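Local coordinates for protein collagen alpha-1(XX) chain (Homo sapiens, PDB 5KF4) that is a collagen chain, probably of the extracellular matrix, whose second fibronectin type III domain is a compact beta-sandwich module, at residues 73-78 and 95-100. Residues are numbered along the deposited sequence; the frame is centred on the assembly and turned at random.
Sequences RTEYLV and LVTTAP
Tyr-76 and Val-96 form an antiparallel hydrogen-bonded pair, flanked by the non-hydrogen-bonded pairs Glu-75 with Thr-97 and Leu-77 with Leu-95, where the axes of the short strands 75-78 and 95-97 come within 4.6 Å, their directions 150° apart. This is the open end of the hairpin 75-84/87-97 in the four-stranded sheet of a fibronectin type III beta-sandwich. Tyr-76 N donates to Val-96 O at 2.9 Å, and Val-96 N returns a bond to Tyr-76 O. The ladder outlasts the strands: Thr-98 N reaches Thr-74 O at 2.9 Å.

Next, a side chain replaces the backbone as acceptor. With chi1 at 57°, Thr-98 OG1 sits between its own N and carbonyl carbon and accepts Thr-74 N at 3.2 Å; the same hydroxyl hydrogen-bonds Ala-71 O, bridging the loop to the C-terminal segment. Thr-98 CG2 meets the Tyr-76 ring obliquely, 4.1 Å from Tyr-76 CE2, while Tyr-76 OH is tied to Ala-71 N. A valine in place of Thr-98 would probably leave Thr-74 N and Ala-71 O without this shared partner.

On the same face as Tyr-76, Val-96 CG1 touches Val-78 CG2, and both valines pack on Ile-27 of the facing sheet, so this face is turned towards the other sheet, with Val-78 buried and Val-96 only partly so. The other face carries Glu-75, whose extended chain crosses Leu-95 and brings Glu-75 OE2 to 3.4 Å from Leu-95 CD1, while OE1 is hydrogen-bonded to Ser-48 OG. Leu-95 also puts CD2 against Leu-77 CD1. Beside the C-terminal residues, Arg-73 N makes a weak hydrogen bond to Ala-99 O, and Arg-73 CG lies 3.6 Å from Pro-100 CA.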
loop_
_atom_site.group_PDB
_atom_site.type_symbol
_atom_site.label_atom_id
_atom_site.label_comp_id
_atom_site.label_asym_id
_atom_site.label_seq_id
_atom_site.Cartn_x
_atom_site.Cartn_y
_atom_site.Cartn_z
ATOM N N ARG A 73 16.155 2.213 -9.539
ATOM C CA ARG A 73 17.106 1.324 -8.871
ATOM C C ARG A 73 16.918 1.327 -7.362
ATOM O O ARG A 73 17.890 1.261 -6.612
ATOM C CB ARG A 73 18.551 1.717 -9.198
ATOM C CG ARG A 73 18.801 2.119 -10.639
ATOM C CD ARG A 73 20.283 2.368 -10.891
ATOM N NE ARG A 73 20.776 3.545 -10.178
ATOM C CZ ARG A 73 20.656 4.796 -10.615
ATOM N NH1 ARG A 73 20.060 5.044 -11.772
ATOM N NH2 ARG A 73 21.135 5.802 -9.890
ATOM N N THR A 74 15.669 1.404 -6.919
ATOM C CA THR A 74 15.389 1.604 -5.505
ATOM C C THR A 74 14.417 0.563 -4.966
ATOM O O THR A 74 13.429 0.229 -5.613
ATOM C CB THR A 74 14.813 3.012 -5.248
ATOM O OG1 THR A 74 15.652 3.995 -5.871
ATOM C CG2 THR A 74 14.721 3.294 -3.755
ATOM N N GLU A 75 14.708 0.058 -3.772
ATOM C CA GLU A 75 13.829 -0.890 -3.108
ATOM C C GLU A 75 12.815 -0.152 -2.246
ATOM O O GLU A 75 13.174 0.708 -1.439
ATOM C CB GLU A 75 14.630 -1.866 -2.248
ATOM C CG GLU A 75 13.780 -2.932 -1.582
ATOM C CD GLU A 75 14.606 -4.023 -0.933
ATOM O OE1 GLU A 75 15.660 -3.706 -0.348
ATOM O OE2 GLU A 75 14.196 -5.199 -1.003
ATOM N N TYR A 76 11.544 -0.482 -2.436
ATOM C CA TYR A 76 10.477 0.114 -1.646
ATOM C C TYR A 76 9.706 -0.900 -0.812
ATOM O O TYR A 76 9.419 -2.002 -1.272
ATOM C CB TYR A 76 9.498 0.867 -2.554
ATOM C CG TYR A 76 10.034 2.167 -3.109
ATOM C CD1 TYR A 76 9.935 3.343 -2.378
ATOM C CD2 TYR A 76 10.632 2.224 -4.358
ATOM C CE1 TYR A 76 10.415 4.533 -2.874
ATOM C CE2 TYR A 76 11.117 3.414 -4.860
ATOM C CZ TYR A 76 11.006 4.564 -4.113
ATOM O OH TYR A 76 11.486 5.755 -4.603
ATOM N N LEU A 77 9.391 -0.520 0.423
ATOM C CA LEU A 77 8.414 -1.248 1.219
ATOM C C LEU A 77 7.051 -0.654 0.925
ATOM O O LEU A 77 6.835 0.536 1.132
ATOM C CB LEU A 77 8.722 -1.165 2.715
ATOM C CG LEU A 77 7.852 -2.074 3.589
ATOM C CD1 LEU A 77 8.030 -3.540 3.203
ATOM C CD2 LEU A 77 8.143 -1.862 5.069
ATOM N N VAL A 78 6.127 -1.481 0.458
ATOM C CA VAL A 78 4.829 -0.984 0.026
ATOM C C VAL A 78 3.711 -1.596 0.862
ATOM O O VAL A 78 3.613 -2.809 0.962
ATOM C CB VAL A 78 4.585 -1.294 -1.456
ATOM C CG1 VAL A 78 3.238 -0.767 -1.879
ATOM C CG2 VAL A 78 5.683 -0.679 -2.309
ATOM N N LEU A 95 8.166 -6.104 -0.845
ATOM C CA LEU A 95 9.302 -5.337 -1.333
ATOM C C LEU A 95 9.375 -5.416 -2.848
ATOM O O LEU A 95 9.268 -6.498 -3.427
ATOM C CB LEU A 95 10.609 -5.847 -0.726
ATOM C CG LEU A 95 10.811 -5.706 0.782
ATOM C CD1 LEU A 95 12.001 -6.546 1.214
ATOM C CD2 LEU A 95 11.020 -4.248 1.167
ATOM N N VAL A 96 9.567 -4.270 -3.487
ATOM C CA VAL A 96 9.802 -4.237 -4.923
ATOM C C VAL A 96 10.895 -3.227 -5.266
ATOM O O VAL A 96 10.925 -2.122 -4.728
ATOM C CB VAL A 96 8.504 -3.902 -5.699
ATOM C CG1 VAL A 96 7.901 -2.590 -5.218
ATOM C CG2 VAL A 96 8.766 -3.867 -7.197
ATOM N N THR A 97 11.812 -3.628 -6.138
ATOM C CA THR A 97 12.878 -2.742 -6.585
ATOM C C THR A 97 12.542 -2.244 -7.985
ATOM O O THR A 97 12.298 -3.044 -8.887
ATOM C CB THR A 97 14.259 -3.438 -6.586
ATOM O OG1 THR A 97 14.619 -3.793 -5.246
ATOM C CG2 THR A 97 15.327 -2.509 -7.137
ATOM N N THR A 98 12.513 -0.925 -8.158
ATOM C CA THR A 98 12.183 -0.339 -9.455
ATOM C C THR A 98 13.276 -0.631 -10.485
ATOM O O THR A 98 14.435 -0.852 -10.135
ATOM C CB THR A 98 11.962 1.200 -9.360
ATOM O OG1 THR A 98 13.121 1.829 -8.802
ATOM C CG2 THR A 98 10.763 1.522 -8.488
ATOM N N ALA A 99 12.880 -0.664 -11.753
ATOM C CA ALA A 99 13.806 -0.877 -12.858
ATOM C C ALA A 99 14.895 0.203 -12.884
ATOM O O ALA A 99 14.690 1.303 -12.371
ATOM C CB ALA A 99 13.043 -0.904 -14.177
ATOM N N PRO A 100 16.063 -0.110 -13.475
ATOM C CA PRO A 100 17.164 0.861 -13.554
ATOM C C PRO A 100 16.820 2.116 -14.360
ATOM O O PRO A 100 16.175 2.020 -15.403
ATOM C CB PRO A 100 18.279 0.065 -14.242
ATOM C CG PRO A 100 17.972 -1.357 -13.918
ATOM C CD PRO A 100 16.479 -1.441 -13.952
ATOM O OXT PRO A 100 17.181 3.229 -13.978
#